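Mutual gliding-motility protein MglA (Myxococcus xanthus, PDB 5YMX) belongs to the ADP-ribosylation factor family of P-loop NTPase-fold proteins, probably acts in gliding motility and is modelled here with guanosine-5'-diphosphate. Local coordinates at residues A[50-55]-A[82-87]; A[55-60]-A[74-79]; A[133-138]-A[185-190]. All coordinates share one frame; numbering follows the deposited sequence. Where two conformers were deposited one is given.

Interaction 1. Residues A[50-55]-A[82-87]; sequences ETDRTL and QVFYDA
Asp52 faces the backbone of Phe84 and Tyr85 with its carboxylate, and the contact is organised round that one side chain. From CB the chain runs to CG, which stands anti to the carbonyl carbon (chi1 -68°); this carries the two oxygens across to the other segment. Asp52 OD1 accepts from Phe84 N at 2.7 Å, in a nearly straight bond of 163°. Asp52 OD2 accepts from Tyr85 N at 2.9 Å. Each oxygen uses its syn lone pair, so the two oxygens of one flat carboxylate each take one of two successive N-H groups. Ser88 adds its hydroxyl to OD2. The loop so gripped follows strand 71-78 and leads into helix 86-92, a position consistent with switch II of Ras-like folds, while strand 53-59 starts beside Asp52. Besides its bond, Asp52 OD1 meets the Phe84 ring at its edge, 3.2 Å from Phe84 CD2, and the carboxylate and ring planes differ by only 19°. OD2 lies at the edge of the Tyr85 ring, where Thr51 OG1 also approaches, 3.5 Å from Tyr85 CE1. Thr51 CB packs 3.7 Å from Phe84 CD2. A water accepts from Arg53 N and may donate to Gln82 O.

Interaction 2. Residues A[55-60]-A[74-79]; sequences LFFDFL and FHLYTV
Leu76, Phe59 and Phe74 lose the most surface where the antiparallel strands 53-59 and 71-78 pair, and all three project to the same face of the sheet, together with Leu55, Phe57 and Thr78. Leu76 lies side by side with Phe57, its CD1 branch 3.8 Å from Phe57 CZ, while its CG comes to the edge of the Phe59 ring. Phe59 has CG between its backbone N and carbonyl carbon (chi1 66°), which leans the ring over the neighbouring strand until CE1 is 3.9 Å from Phe74 CB. The Phe74 ring itself turns away. Branched and aromatic groups suit this face because helices 25-34 and 176-193 cover it. Six backbone hydrogen bonds set the register: Leu55 with Thr78, Phe57 with Leu76 and Phe59 with Phe74 each exchange two, such as Leu76 N to Phe57 O at 2.9 Å.

The intervening pairs, Phe56 with Tyr77 and Asp58 with His75, are non-hydrogen-bonded and point to the other face. Phe56 and Tyr77 have ring planes only 1° apart but slid, with centroids 4.6 Å apart. Phe56 CB sits over the centre of the Tyr77 ring, a CH-pi contact, and Phe56 CG follows over the same face, 3.5 Å from Tyr77 CE2, so the rings barely overlap. Asp58 CB lies over the His75 face, offset toward the rim and 3.4 Å from His75 ND1, also a CH-pi contact. The polar ends look elsewhere: Asp58 forms a salt bridge with Arg73, and His75 NE2 bonds to Asn12.

The chemistry thus divides by face. One side of this hairpin is largely apolar, with Thr78 OG1 satisfied by Tyr17 O, whereas on the other CB atoms sit over ring faces and charges are answered by neighbours, Lys14 making a cation-pi contact with Tyr77.

Interaction 3. Residues A[133-138]-A[185-190]; sequences KIPYVI and KLVLTE
Helix 176-193 lies against the central sheet of this P-loop NTPase fold, and here it meets the entrance of strand 136-141 through Pro135, Val137, Leu186 and Val187. Pro135 does most of the touching. Pro135 CB lies 3.7 Å from Leu186 CB and also 3.7 Å from Val187 CG2, and Pro135 CG follows at 3.8 Å from Val187 CG2, so CB and CG of the proline lie against two successive residues of the helix. The proline and Val187 side chains cross at about a right angle. A proline suits this spot: its compact ring presents carbon to the helix, and its nitrogen has no hydrogen that would need a partner.

Leu186 reaches farther along the strand. With CG anti to the carbonyl carbon (chi1 -68°), the side chain extends past Pro135 and sets Leu186 CD1 4.0 Å from Val137 CG1 and equally close to Tyr136 N. Val137 points to the helix, where Thr179, Ala182 and Val183 also touch it, while Tyr136 turns to the opposite side and packs on Leu117 of helix 110-126. This alternation is that of an inner strand in an alpha/beta sheet with helices on both faces. Backbone bonds to Val99 and Phe101 tie Val137 to the parallel strand 98-104.

No hydrogen bond links the two segments directly; a water lies between Lys133 O and Glu190 OE1, but the bridge it would make is doubtful. Within the helix Thr189 OG1 bonds to Lys185 O at 2.9 Å, on the opposite face of that carbonyl plane from Thr189 N, so the hydroxyl of a threonine is satisfied by its own helix.

In the fold
Interactions 1 and 2 share Leu55 and strand 53-59, and they touch through Arg53 and Val79 and through Thr54 with Thr78 and Tyr77. Interaction 3 lies on another part of the same sheet, its nearest atoms about 15 Å from interaction 1 and on the other side of the chain's centre, but it meets interaction 2 where Phe74 packs on Leu188. Interaction 1 is a surface contact, held by a carboxylate gripping backbone amides, with the Gln82 side chain about 8 Å from guanosine-5'-diphosphate. Interaction 2 is partly buried and combines strand pairing with an apolar face. Interaction 3 is buried and carried by aliphatic carbons.

Interaction 1. Residues A[50-55]-A[82-87]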
loop_
_atom_site.group_PDB
_atom_site.type_symbol
_atom_site.label_atom_id
_atom_site.label_comp_id
_atom_site.label_asym_id
_atom_site.label_seq_id
_atom_site.Cartn_x
_atom_site.Cartn_y
_atom_site.Cartn_z
ATOM N N GLU A 50 -7.339 -21.188 6.543
ATOM C CA GLU A 50 -6.892 -21.844 7.764
ATOM C C GLU A 50 -5.631 -21.201 8.329
ATOM O O GLU A 50 -5.306 -21.421 9.499
ATOM C CB GLU A 50 -6.675 -23.336 7.502
ATOM C CG GLU A 50 -7.948 -24.080 7.093
ATOM C CD GLU A 50 -7.672 -25.483 6.583
ATOM O OE1 GLU A 50 -6.487 -25.871 6.513
ATOM O OE2 GLU A 50 -8.638 -26.199 6.248
ATOM N N THR A 51 -4.924 -20.402 7.529
ATOM C CA THR A 51 -3.692 -19.764 7.978
ATOM C C THR A 51 -3.693 -18.277 7.641
ATOM O O THR A 51 -3.991 -17.436 8.496
ATOM C CB THR A 51 -2.481 -20.439 7.328
ATOM O OG1 THR A 51 -2.603 -20.371 5.901
ATOM C CG2 THR A 51 -2.374 -21.900 7.756
ATOM N N ASP A 52 -3.372 -17.943 6.395
ATOM C CA ASP A 52 -3.182 -16.551 6.029
ATOM C C ASP A 52 -4.514 -15.853 5.765
ATOM O O ASP A 52 -5.556 -16.469 5.529
ATOM C CB ASP A 52 -2.228 -16.417 4.838
ATOM C CG ASP A 52 -0.800 -16.812 5.188
ATOM O OD1 ASP A 52 -0.446 -16.789 6.383
ATOM O OD2 ASP A 52 -0.028 -17.139 4.271
ATOM N N ARG A 53 -4.454 -14.536 5.829
ATOM C CA ARG A 53 -5.625 -13.697 5.728
ATOM C C ARG A 53 -5.310 -12.537 4.808
ATOM O O ARG A 53 -4.150 -12.190 4.579
ATOM C CB ARG A 53 -5.983 -13.094 7.093
ATOM C CG ARG A 53 -6.381 -14.095 8.157
ATOM C CD ARG A 53 -6.324 -13.450 9.533
ATOM N NE ARG A 53 -4.962 -13.028 9.846
ATOM C CZ ARG A 53 -4.587 -12.480 10.996
ATOM N NH1 ARG A 53 -5.472 -12.279 11.964
ATOM N NH2 ARG A 53 -3.322 -12.137 11.181
ATOM N N THR A 54 -6.364 -11.932 4.293
ATOM C CA THR A 54 -6.289 -10.697 3.530
ATOM C C THR A 54 -7.256 -9.702 4.156
ATOM O O THR A 54 -8.348 -10.087 4.586
ATOM C CB THR A 54 -6.699 -10.954 2.071
ATOM O OG1 THR A 54 -5.877 -11.987 1.518
ATOM C CG2 THR A 54 -6.526 -9.704 1.231
ATOM N N LEU A 55 -6.867 -8.440 4.191
ATOM C CA LEU A 55 -7.694 -7.380 4.741
ATOM C C LEU A 55 -7.754 -6.282 3.698
ATOM O O LEU A 55 -6.711 -5.862 3.185
ATOM C CB LEU A 55 -7.068 -6.852 6.034
ATOM C CG LEU A 55 -7.798 -5.722 6.734
ATOM C CD1 LEU A 55 -9.133 -6.232 7.279
ATOM C CD2 LEU A 55 -6.920 -5.181 7.852
ATOM N N GLN A 82 1.303 -12.634 11.061
ATOM C CA GLN A 82 2.289 -13.616 10.644
ATOM C C GLN A 82 1.831 -14.272 9.352
ATOM O O GLN A 82 0.668 -14.671 9.215
ATOM C CB GLN A 82 2.467 -14.670 11.733
ATOM C CG GLN A 82 3.478 -15.743 11.367
ATOM C CD GLN A 82 3.747 -16.699 12.510
ATOM O OE1 GLN A 82 3.185 -16.554 13.602
ATOM N NE2 GLN A 82 4.605 -17.685 12.269
ATOM N N VAL A 83 2.746 -14.392 8.406
ATOM C CA VAL A 83 2.461 -15.008 7.122
ATOM C C VAL A 83 3.031 -16.415 7.124
ATOM O O VAL A 83 4.196 -16.626 7.490
ATOM C CB VAL A 83 3.044 -14.173 5.970
ATOM C CG1 VAL A 83 2.835 -14.894 4.638
ATOM C CG2 VAL A 83 2.403 -12.774 5.954
ATOM N N PHE A 84 2.216 -17.379 6.701
ATOM C CA PHE A 84 2.618 -18.775 6.650
ATOM C C PHE A 84 3.010 -19.244 5.256
ATOM O O PHE A 84 3.863 -20.128 5.139
ATOM C CB PHE A 84 1.509 -19.643 7.252
ATOM C CG PHE A 84 1.203 -19.289 8.681
ATOM C CD1 PHE A 84 2.021 -19.741 9.694
ATOM C CD2 PHE A 84 0.139 -18.450 9.006
ATOM C CE1 PHE A 84 1.767 -19.416 11.008
ATOM C CE2 PHE A 84 -0.114 -18.115 10.326
ATOM C CZ PHE A 84 0.706 -18.601 11.327
ATOM N N TYR A 85 2.440 -18.659 4.204
ATOM C CA TYR A 85 2.739 -19.020 2.822
ATOM C C TYR A 85 3.230 -17.791 2.069
ATOM O O TYR A 85 2.518 -16.787 1.998
ATOM C CB TYR A 85 1.496 -19.576 2.122
ATOM C CG TYR A 85 1.058 -20.939 2.612
ATOM C CD1 TYR A 85 0.180 -21.068 3.680
ATOM C CD2 TYR A 85 1.523 -22.098 2.004
ATOM C CE1 TYR A 85 -0.219 -22.313 4.132
ATOM C CE2 TYR A 85 1.126 -23.350 2.445
ATOM C CZ TYR A 85 0.253 -23.448 3.509
ATOM O OH TYR A 85 -0.144 -24.690 3.953
ATOM N N ASP A 86 4.430 -17.882 1.476
ATOM C CA ASP A 86 4.907 -16.809 0.599
ATOM C C ASP A 86 3.925 -16.547 -0.537
ATOM O O ASP A 86 3.794 -15.405 -0.998
ATOM C CB ASP A 86 6.306 -17.147 0.056
ATOM C CG ASP A 86 6.890 -16.045 -0.832
ATOM O OD1 ASP A 86 6.871 -14.861 -0.436
ATOM O OD2 ASP A 86 7.412 -16.372 -1.925
ATOM N N ALA A 87 3.209 -17.589 -0.981
ATOM C CA ALA A 87 2.213 -17.423 -2.036
ATOM C C ALA A 87 1.189 -16.355 -1.682
ATOM O O ALA A 87 0.652 -15.693 -2.575
ATOM C CB ALA A 87 1.517 -18.756 -2.324
HETATM O O HOH W 1 -1.640 -13.661 7.172
#

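Interaction 2. Residues A[55-60]-A[74-79]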
loop_
_atom_site.group_PDB
_atom_site.type_symbol
_atom_site.label_atom_id
_atom_site.label_comp_id
_atom_site.label_asym_id
_atom_site.label_seq_id
_atom_site.Cartn_x
_atom_site.Cartn_y
_atom_site.Cartn_z
ATOM N N LEU A 55 -6.867 -8.440 4.191
ATOM C CA LEU A 55 -7.694 -7.380 4.741
ATOM C C LEU A 55 -7.754 -6.282 3.698
ATOM O O LEU A 55 -6.711 -5.862 3.185
ATOM C CB LEU A 55 -7.068 -6.852 6.034
ATOM C CG LEU A 55 -7.798 -5.722 6.734
ATOM C CD1 LEU A 55 -9.133 -6.232 7.279
ATOM C CD2 LEU A 55 -6.920 -5.181 7.852
ATOM N N PHE A 56 -8.961 -5.807 3.386
ATOM C CA PHE A 56 -9.067 -4.804 2.334
ATOM C C PHE A 56 -10.371 -4.036 2.446
ATOM O O PHE A 56 -11.327 -4.473 3.088
ATOM C CB PHE A 56 -8.887 -5.395 0.921
ATOM C CG PHE A 56 -9.939 -6.390 0.531
ATOM C CD1 PHE A 56 -9.863 -7.713 0.944
ATOM C CD2 PHE A 56 -10.998 -6.006 -0.282
ATOM C CE1 PHE A 56 -10.831 -8.641 0.545
ATOM C CE2 PHE A 56 -11.964 -6.931 -0.676
ATOM C CZ PHE A 56 -11.877 -8.244 -0.259
ATOM N N PHE A 57 -10.390 -2.884 1.788
ATOM C CA PHE A 57 -11.624 -2.136 1.582
ATOM C C PHE A 57 -11.428 -1.169 0.427
ATOM O O PHE A 57 -10.309 -0.933 -0.033
ATOM C CB PHE A 57 -12.074 -1.389 2.847
ATOM C CG PHE A 57 -11.186 -0.237 3.236
ATOM C CD1 PHE A 57 -10.031 -0.448 3.982
ATOM C CD2 PHE A 57 -11.528 1.068 2.898
ATOM C CE1 PHE A 57 -9.220 0.628 4.368
ATOM C CE2 PHE A 57 -10.737 2.140 3.295
ATOM C CZ PHE A 57 -9.586 1.921 4.034
ATOM N N ASP A 58 -12.530 -0.583 -0.023
ATOM C CA ASP A 58 -12.457 0.420 -1.070
ATOM C C ASP A 58 -13.242 1.665 -0.679
ATOM O O ASP A 58 -14.134 1.632 0.172
ATOM C CB ASP A 58 -12.892 -0.128 -2.452
ATOM C CG ASP A 58 -14.364 -0.475 -2.513
ATOM O OD1 ASP A 58 -15.201 0.451 -2.583
ATOM O OD2 ASP A 58 -14.687 -1.679 -2.512
ATOM N N PHE A 59 -12.872 2.778 -1.297
ATOM C CA PHE A 59 -13.583 4.023 -1.051
ATOM C C PHE A 59 -13.396 4.953 -2.243
ATOM O O PHE A 59 -12.419 4.849 -2.992
ATOM C CB PHE A 59 -13.136 4.704 0.255
ATOM C CG PHE A 59 -11.718 5.188 0.231
ATOM C CD1 PHE A 59 -10.669 4.304 0.403
ATOM C CD2 PHE A 59 -11.432 6.532 0.028
ATOM C CE1 PHE A 59 -9.348 4.753 0.373
ATOM C CE2 PHE A 59 -10.121 6.986 -0.005
ATOM C CZ PHE A 59 -9.078 6.093 0.166
ATOM N N LEU A 60 -14.359 5.850 -2.411
ATOM C CA LEU A 60 -14.390 6.775 -3.541
ATOM C C LEU A 60 -14.292 8.176 -2.965
ATOM O O LEU A 60 -15.312 8.742 -2.539
ATOM C CB LEU A 60 -15.707 6.604 -4.300
ATOM C CG LEU A 60 -15.916 7.350 -5.618
ATOM C CD1 LEU A 60 -15.083 6.727 -6.718
ATOM C CD2 LEU A 60 -17.396 7.366 -6.008
ATOM N N PHE A 74 -10.274 3.924 -4.729
ATOM C CA PHE A 74 -9.061 3.329 -4.186
ATOM C C PHE A 74 -9.404 2.093 -3.375
ATOM O O PHE A 74 -10.351 2.100 -2.585
ATOM C CB PHE A 74 -8.288 4.340 -3.328
ATOM C CG PHE A 74 -7.604 5.388 -4.145
ATOM C CD1 PHE A 74 -6.381 5.123 -4.741
ATOM C CD2 PHE A 74 -8.207 6.617 -4.370
ATOM C CE1 PHE A 74 -5.754 6.078 -5.527
ATOM C CE2 PHE A 74 -7.581 7.572 -5.153
ATOM C CZ PHE A 74 -6.355 7.300 -5.726
ATOM N N HIS A 75 -8.633 1.026 -3.584
ATOM C CA HIS A 75 -8.803 -0.226 -2.864
ATOM C C HIS A 75 -7.509 -0.472 -2.114
ATOM O O HIS A 75 -6.453 -0.585 -2.741
ATOM C CB HIS A 75 -9.026 -1.385 -3.840
ATOM C CG HIS A 75 -10.229 -1.240 -4.717
ATOM N ND1 HIS A 75 -11.267 -2.144 -4.694
ATOM C CD2 HIS A 75 -10.539 -0.328 -5.669
ATOM C CE1 HIS A 75 -12.177 -1.781 -5.577
ATOM N NE2 HIS A 75 -11.763 -0.681 -6.181
ATOM N N LEU A 76 -7.582 -0.550 -0.793
ATOM C CA LEU A 76 -6.405 -0.771 0.042
ATOM C C LEU A 76 -6.382 -2.229 0.473
ATOM O O LEU A 76 -7.386 -2.742 0.984
ATOM C CB LEU A 76 -6.403 0.143 1.272
ATOM C CG LEU A 76 -6.623 1.644 1.063
ATOM C CD1 LEU A 76 -6.228 2.392 2.322
ATOM C CD2 LEU A 76 -5.891 2.197 -0.150
ATOM N N TYR A 77 -5.233 -2.887 0.278
ATOM C CA TYR A 77 -5.093 -4.318 0.529
ATOM C C TYR A 77 -3.856 -4.597 1.371
ATOM O O TYR A 77 -2.809 -3.977 1.170
ATOM C CB TYR A 77 -4.881 -5.089 -0.796
ATOM C CG TYR A 77 -6.146 -5.437 -1.535
ATOM C CD1 TYR A 77 -6.843 -4.480 -2.262
ATOM C CD2 TYR A 77 -6.646 -6.727 -1.501
ATOM C CE1 TYR A 77 -8.010 -4.815 -2.938
ATOM C CE2 TYR A 77 -7.815 -7.068 -2.163
ATOM C CZ TYR A 77 -8.492 -6.106 -2.873
ATOM O OH TYR A 77 -9.655 -6.454 -3.531
ATOM N N THR A 78 -3.954 -5.588 2.253
ATOM C CA THR A 78 -2.775 -6.062 2.960
ATOM C C THR A 78 -2.973 -7.505 3.384
ATOM O O THR A 78 -4.102 -7.992 3.495
ATOM C CB THR A 78 -2.453 -5.168 4.170
ATOM O OG1 THR A 78 -1.091 -5.364 4.562
ATOM C CG2 THR A 78 -3.351 -5.468 5.379
ATOM N N VAL A 79 -1.854 -8.183 3.622
ATOM C CA VAL A 79 -1.839 -9.503 4.254
ATOM C C VAL A 79 -1.332 -9.274 5.669
ATOM O O VAL A 79 -0.126 -9.072 5.866
ATOM C CB VAL A 79 -0.920 -10.485 3.509
ATOM C CG1 VAL A 79 -0.822 -11.801 4.268
ATOM C CG2 VAL A 79 -1.416 -10.715 2.106
#

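Interaction 3. Residues A[133-138]-A[185-190]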
loop_
_atom_site.group_PDB
_atom_site.type_symbol
_atom_site.label_atom_id
_atom_site.label_comp_id
_atom_site.label_asym_id
_atom_site.label_seq_id
_atom_site.Cartn_x
_atom_site.Cartn_y
_atom_site.Cartn_z
ATOM N N LYS A 133 9.547 1.070 -11.011
ATOM C CA LYS A 133 8.728 1.640 -12.070
ATOM C C LYS A 133 7.271 1.824 -11.678
ATOM O O LYS A 133 6.463 2.236 -12.521
ATOM C CB LYS A 133 8.800 0.774 -13.335
ATOM C CG LYS A 133 10.180 0.656 -13.936
ATOM C CD LYS A 133 10.086 0.003 -15.294
ATOM C CE LYS A 133 11.456 -0.261 -15.888
ATOM N NZ LYS A 133 11.335 -0.775 -17.278
ATOM N N ILE A 134 6.903 1.524 -10.439
ATOM C CA ILE A 134 5.516 1.686 -10.015
ATOM C C ILE A 134 5.457 2.651 -8.840
ATOM O O ILE A 134 6.445 2.786 -8.102
ATOM C CB ILE A 134 4.855 0.344 -9.661
ATOM C CG1 ILE A 134 5.556 -0.321 -8.483
ATOM C CG2 ILE A 134 4.818 -0.585 -10.872
ATOM C CD1 ILE A 134 4.782 -1.517 -7.944
ATOM N N PRO A 135 4.328 3.327 -8.631
ATOM C CA PRO A 135 4.171 4.180 -7.449
ATOM C C PRO A 135 4.507 3.430 -6.164
ATOM O O PRO A 135 3.992 2.339 -5.895
ATOM C CB PRO A 135 2.689 4.566 -7.512
ATOM C CG PRO A 135 2.419 4.622 -9.010
ATOM C CD PRO A 135 3.178 3.435 -9.545
ATOM N N TYR A 136 5.390 4.021 -5.366
ATOM C CA TYR A 136 5.960 3.338 -4.212
ATOM C C TYR A 136 6.399 4.390 -3.205
ATOM O O TYR A 136 7.129 5.327 -3.549
ATOM C CB TYR A 136 7.152 2.475 -4.676
ATOM C CG TYR A 136 8.023 1.945 -3.558
ATOM C CD1 TYR A 136 7.469 1.470 -2.370
ATOM C CD2 TYR A 136 9.407 1.937 -3.686
ATOM C CE1 TYR A 136 8.265 1.012 -1.348
ATOM C CE2 TYR A 136 10.223 1.481 -2.663
ATOM C CZ TYR A 136 9.636 1.021 -1.490
ATOM O OH TYR A 136 10.422 0.560 -0.465
ATOM N N VAL A 137 5.920 4.250 -1.972
ATOM C CA VAL A 137 6.350 5.090 -0.863
ATOM C C VAL A 137 6.671 4.184 0.312
ATOM O O VAL A 137 6.168 3.061 0.415
ATOM C CB VAL A 137 5.292 6.139 -0.452
ATOM C CG1 VAL A 137 4.827 6.966 -1.645
ATOM C CG2 VAL A 137 4.093 5.496 0.206
ATOM N N ILE A 138 7.508 4.687 1.212
ATOM C CA ILE A 138 7.925 3.926 2.380
ATOM C C ILE A 138 7.520 4.672 3.646
ATOM O O ILE A 138 7.685 5.895 3.743
ATOM C CB ILE A 138 9.435 3.565 2.345
ATOM C CG1 ILE A 138 9.802 2.598 3.475
ATOM C CG2 ILE A 138 10.345 4.787 2.378
ATOM C CD1 ILE A 138 11.113 1.850 3.225
ATOM N N LYS A 185 -1.198 10.153 -4.902
ATOM C CA LYS A 185 -0.842 11.202 -5.852
ATOM C C LYS A 185 0.051 10.659 -6.961
ATOM O O LYS A 185 -0.103 11.040 -8.127
ATOM C CB LYS A 185 -0.162 12.360 -5.125
ATOM C CG LYS A 185 0.393 13.440 -6.035
ATOM C CD LYS A 185 0.951 14.593 -5.218
ATOM C CE LYS A 185 1.635 15.622 -6.097
ATOM N NZ LYS A 185 2.241 16.706 -5.277
ATOM N N LEU A 186 0.983 9.765 -6.619
ATOM C CA LEU A 186 1.808 9.122 -7.641
ATOM C C LEU A 186 0.955 8.304 -8.599
ATOM O O LEU A 186 1.159 8.353 -9.817
ATOM C CB LEU A 186 2.884 8.245 -6.996
ATOM C CG LEU A 186 3.994 8.968 -6.230
ATOM C CD1 LEU A 186 4.865 7.965 -5.492
ATOM C CD2 LEU A 186 4.845 9.831 -7.158
ATOM N N VAL A 187 -0.003 7.539 -8.063
ATOM C CA VAL A 187 -0.905 6.761 -8.912
ATOM C C VAL A 187 -1.722 7.683 -9.811
ATOM O O VAL A 187 -1.861 7.443 -11.018
ATOM C CB VAL A 187 -1.818 5.872 -8.048
ATOM C CG1 VAL A 187 -2.912 5.225 -8.897
ATOM C CG2 VAL A 187 -1.015 4.807 -7.337
ATOM N N LEU A 188 -2.285 8.749 -9.236
ATOM C CA LEU A 188 -3.125 9.654 -10.021
ATOM C C LEU A 188 -2.323 10.346 -11.114
ATOM O O LEU A 188 -2.813 10.517 -12.234
ATOM C CB LEU A 188 -3.806 10.678 -9.112
ATOM C CG LEU A 188 -4.889 10.155 -8.161
ATOM C CD1 LEU A 188 -5.193 11.189 -7.085
ATOM C CD2 LEU A 188 -6.153 9.774 -8.921
ATOM N N THR A 189 -1.089 10.748 -10.812
ATOM C CA THR A 189 -0.254 11.385 -11.823
ATOM C C THR A 189 -0.009 10.443 -12.993
ATOM O O THR A 189 -0.074 10.852 -14.158
ATOM C CB THR A 189 1.069 11.817 -11.190
ATOM O OG1 THR A 189 0.817 12.846 -10.224
ATOM C CG2 THR A 189 2.041 12.332 -12.254
ATOM N N GLU A 190 0.263 9.172 -12.697
ATOM C CA GLU A 190 0.431 8.175 -13.747
ATOM C C GLU A 190 -0.835 8.051 -14.585
ATOM O O GLU A 190 -0.771 7.977 -15.818
ATOM C CB GLU A 190 0.779 6.828 -13.112
ATOM C CG GLU A 190 1.165 5.745 -14.103
ATOM C CD GLU A 190 2.649 5.729 -14.391
ATOM O OE1 GLU A 190 3.110 4.778 -15.053
ATOM O OE2 GLU A 190 3.354 6.663 -13.949
HETATM O O HOH W 2 4.173 3.086 -13.140
#